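Local coordinates for protein putative decarboxylase involved in desferrioxamine biosynthesis (Erwinia amylovora, PDB 5O5C) that probably decarboxylates lysine with the help of pyridoxal 5'-phosphate, a step in making the siderophore desferrioxamine, at residues Val55-Leu67 with Lys459-Gly471. Sequence-based numbering, arbitrary orientation.
Sequences VEKPFSGILPHEL and KAVFRSGNAVIAG
Arg463 and Glu66 meet end-on in a bidentate salt bridge that, with an aromatic stack, helps join the N-terminal region of this fold-type I, group II decarboxylase to the end of helix 448-464 in its C-terminal part. NH1 of Arg463 reaches OE1 of Glu66 at 2.8 Å on the syn side of the carboxylate, and NH2 meets the syn lone pair of OE2. The two planes are turned 39° apart, so the pairing is twisted rather than flat. NH1 of Arg463 also donates to Gly61 O (2.9 Å), almost in the guanidinium plane but from above the carbonyl plane. A bend at chi2 (63°) brings the arginine, whose CB leaves away from 55-67, back to these acceptors, while Leu63 lies over one guanidinium face.

Phe59, deeper in, makes an offset stack with Phe462, centroids 4.2 Å apart and planes 16° from parallel; Asp136 of the second subunit packs on Phe462. Val468 CG2 touches Pro58 CB and Phe59 CB. The backbones come close at two glycines, which have no side chain to hold them apart: Gly465, the first residue to leave helical angles after helix 448-464, has positive phi and turns its CA-H to Phe59 O, and Gly61 CA sits 3.1 Å from Arg463 O in another CA-H...O contact. Extended beyond CG, Lys57 passes along Gly465 O to a weak hydrogen bond from NZ to Ser464 O. Right before helix 64-68, Leu63 N donates to Glu66 OE1 (2.9 Å), reaching that oxygen from the same face of the carboxylate as Arg463 NH1.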
# COMPACT_ATOMS: atom_id res chain seq x y z
N VAL B 55 26.45 14.43 2.66
CA VAL B 55 26.24 13.35 3.61
C VAL B 55 27.57 12.70 3.98
O VAL B 55 28.15 11.96 3.18
CB VAL B 55 25.26 12.30 3.06
CG1 VAL B 55 25.03 11.21 4.07
CG2 VAL B 55 23.95 12.97 2.69
N GLU B 56 28.02 12.94 5.19
CA GLU B 56 29.26 12.35 5.73
C GLU B 56 28.98 11.13 6.61
O GLU B 56 29.91 10.44 7.09
CB GLU B 56 29.97 13.38 6.59
CG GLU B 56 30.71 14.41 5.78
CD GLU B 56 31.90 14.96 6.54
OE1 GLU B 56 31.65 15.66 7.55
OE2 GLU B 56 33.05 14.67 6.13
N LYS B 57 27.71 10.87 6.88
CA LYS B 57 27.36 9.87 7.85
C LYS B 57 25.89 9.57 7.69
O LYS B 57 25.18 10.36 7.13
CB LYS B 57 27.75 10.29 9.30
CG LYS B 57 27.45 11.71 9.69
CD LYS B 57 27.78 11.96 11.16
CE LYS B 57 27.03 13.15 11.69
NZ LYS B 57 27.10 13.15 13.17
N PRO B 58 25.47 8.38 8.11
CA PRO B 58 24.13 7.88 7.86
C PRO B 58 23.03 8.57 8.62
O PRO B 58 21.91 8.53 8.18
CB PRO B 58 24.22 6.39 8.23
CG PRO B 58 25.40 6.25 9.09
CD PRO B 58 26.35 7.34 8.69
N PHE B 59 23.34 9.22 9.73
CA PHE B 59 22.33 9.94 10.51
C PHE B 59 23.01 11.13 11.24
O PHE B 59 24.24 11.22 11.32
CB PHE B 59 21.72 8.93 11.47
CG PHE B 59 20.61 9.44 12.30
CD1 PHE B 59 19.52 10.11 11.73
CD2 PHE B 59 20.61 9.21 13.66
CE1 PHE B 59 18.49 10.58 12.55
CE2 PHE B 59 19.59 9.68 14.47
CZ PHE B 59 18.52 10.35 13.90
N SER B 60 22.21 12.06 11.76
CA SER B 60 22.72 13.20 12.49
C SER B 60 22.80 12.99 14.00
O SER B 60 23.43 13.74 14.66
CB SER B 60 21.80 14.36 12.20
OG SER B 60 20.47 14.02 12.59
N GLY B 61 22.10 11.98 14.53
CA GLY B 61 21.95 11.79 15.97
C GLY B 61 20.79 12.50 16.64
O GLY B 61 20.48 12.22 17.78
N ILE B 62 20.14 13.43 15.95
CA ILE B 62 19.12 14.24 16.60
C ILE B 62 18.05 13.32 17.23
O ILE B 62 17.78 12.20 16.75
CB ILE B 62 18.57 15.34 15.63
CG1 ILE B 62 19.72 16.24 15.09
CG2 ILE B 62 17.50 16.21 16.25
CD1 ILE B 62 20.73 16.85 16.06
N LEU B 63 17.49 13.76 18.36
CA LEU B 63 16.42 13.00 19.05
C LEU B 63 15.02 13.49 18.59
O LEU B 63 14.89 14.63 18.20
CB LEU B 63 16.55 13.11 20.55
CG LEU B 63 17.75 12.42 21.23
CD1 LEU B 63 17.87 12.89 22.67
CD2 LEU B 63 17.72 10.91 21.19
N PRO B 64 13.98 12.63 18.63
CA PRO B 64 12.62 13.02 18.22
C PRO B 64 12.11 14.30 18.89
O PRO B 64 11.57 15.19 18.22
CB PRO B 64 11.76 11.81 18.60
CG PRO B 64 12.70 10.66 18.75
CD PRO B 64 14.10 11.18 18.87
N HIS B 65 12.29 14.42 20.20
CA HIS B 65 11.95 15.67 20.89
C HIS B 65 12.76 16.87 20.35
O HIS B 65 12.18 17.91 20.16
CB HIS B 65 11.92 15.55 22.43
CG HIS B 65 13.24 15.33 23.08
ND1 HIS B 65 14.18 16.33 23.24
CD2 HIS B 65 13.77 14.22 23.65
CE1 HIS B 65 15.24 15.84 23.85
NE2 HIS B 65 15.02 14.56 24.11
N GLU B 66 14.05 16.71 20.02
CA GLU B 66 14.82 17.85 19.48
C GLU B 66 14.21 18.28 18.13
O GLU B 66 13.99 19.47 17.90
CB GLU B 66 16.31 17.54 19.35
CG GLU B 66 17.03 17.32 20.68
CD GLU B 66 18.40 16.59 20.56
OE1 GLU B 66 18.77 16.08 19.50
OE2 GLU B 66 19.12 16.51 21.56
N LEU B 67 13.89 17.33 17.27
CA LEU B 67 13.34 17.68 15.97
C LEU B 67 11.92 18.25 16.08
O LEU B 67 11.61 19.21 15.36
CB LEU B 67 13.39 16.51 14.99
CG LEU B 67 13.01 16.82 13.55
CD1 LEU B 67 13.75 18.01 12.95
CD2 LEU B 67 13.23 15.58 12.71
N LYS B 459 22.08 2.94 21.38
CA LYS B 459 21.60 4.31 21.56
C LYS B 459 22.78 5.27 21.37
O LYS B 459 22.69 6.23 20.62
CB LYS B 459 20.85 4.47 22.91
CG LYS B 459 19.41 3.97 22.82
CD LYS B 459 18.47 4.61 23.85
CE LYS B 459 18.73 4.09 25.26
NZ LYS B 459 17.47 4.04 26.07
N ALA B 460 23.95 4.95 21.93
CA ALA B 460 25.09 5.83 21.71
C ALA B 460 25.44 5.85 20.22
O ALA B 460 25.58 6.92 19.64
CB ALA B 460 26.27 5.38 22.55
N VAL B 461 25.54 4.69 19.58
CA VAL B 461 25.97 4.66 18.17
C VAL B 461 25.03 5.56 17.35
O VAL B 461 25.48 6.37 16.54
CB VAL B 461 26.02 3.22 17.59
CG1 VAL B 461 26.19 3.25 16.07
CG2 VAL B 461 27.17 2.44 18.19
N PHE B 462 23.73 5.44 17.64
CA PHE B 462 22.71 6.25 16.99
C PHE B 462 22.88 7.74 17.22
O PHE B 462 22.94 8.47 16.28
CB PHE B 462 21.30 5.80 17.39
CG PHE B 462 20.23 6.13 16.39
CD1 PHE B 462 20.43 5.90 15.02
CD2 PHE B 462 18.98 6.59 16.82
CE1 PHE B 462 19.42 6.15 14.09
CE2 PHE B 462 17.98 6.87 15.88
CZ PHE B 462 18.21 6.65 14.52
N ARG B 463 23.07 8.14 18.47
CA ARG B 463 23.26 9.54 18.86
C ARG B 463 24.51 10.14 18.19
O ARG B 463 24.47 11.25 17.66
CB ARG B 463 23.32 9.63 20.39
CG ARG B 463 23.44 11.01 21.01
CD ARG B 463 22.21 11.83 20.67
NE ARG B 463 22.15 13.09 21.38
CZ ARG B 463 21.40 14.13 21.01
NH1 ARG B 463 20.62 14.09 19.93
NH2 ARG B 463 21.41 15.22 21.76
N SER B 464 25.60 9.36 18.15
CA SER B 464 26.79 9.78 17.46
C SER B 464 26.59 9.92 15.97
O SER B 464 27.41 10.52 15.33
CB SER B 464 27.94 8.79 17.65
OG SER B 464 27.93 7.74 16.63
N GLY B 465 25.57 9.26 15.41
CA GLY B 465 25.32 9.26 13.99
C GLY B 465 26.35 8.56 13.12
O GLY B 465 26.14 8.45 11.92
N ASN B 466 27.45 8.05 13.72
CA ASN B 466 28.58 7.66 12.92
C ASN B 466 28.29 6.31 12.27
O ASN B 466 28.94 5.93 11.34
CB ASN B 466 29.91 7.72 13.67
CG ASN B 466 30.35 9.16 14.03
OD1 ASN B 466 30.50 10.07 13.19
ND2 ASN B 466 30.61 9.35 15.30
N ALA B 467 27.27 5.62 12.76
CA ALA B 467 26.73 4.46 12.09
C ALA B 467 25.32 4.17 12.60
O ALA B 467 24.89 4.70 13.62
CB ALA B 467 27.63 3.28 12.32
N VAL B 468 24.60 3.33 11.89
CA VAL B 468 23.30 2.89 12.40
C VAL B 468 23.30 1.38 12.51
O VAL B 468 23.45 0.69 11.55
CB VAL B 468 22.11 3.37 11.53
CG1 VAL B 468 20.77 3.10 12.24
CG2 VAL B 468 22.23 4.85 11.21
N ILE B 469 23.03 0.95 13.71
CA ILE B 469 22.97 -0.42 14.20
C ILE B 469 21.51 -0.72 14.56
O ILE B 469 20.72 0.21 14.81
CB ILE B 469 23.92 -0.49 15.44
CG1 ILE B 469 24.06 -1.86 16.04
CG2 ILE B 469 23.46 0.42 16.58
CD1 ILE B 469 25.03 -1.86 17.22
N ALA B 470 21.12 -1.98 14.61
CA ALA B 470 19.77 -2.36 15.07
C ALA B 470 19.91 -3.26 16.27
O ALA B 470 21.01 -3.59 16.68
CB ALA B 470 18.98 -3.03 13.95
N GLY B 471 18.79 -3.69 16.82
CA GLY B 471 18.77 -4.47 18.06
C GLY B 471 17.69 -5.51 17.99
O GLY B 471 16.83 -5.44 17.15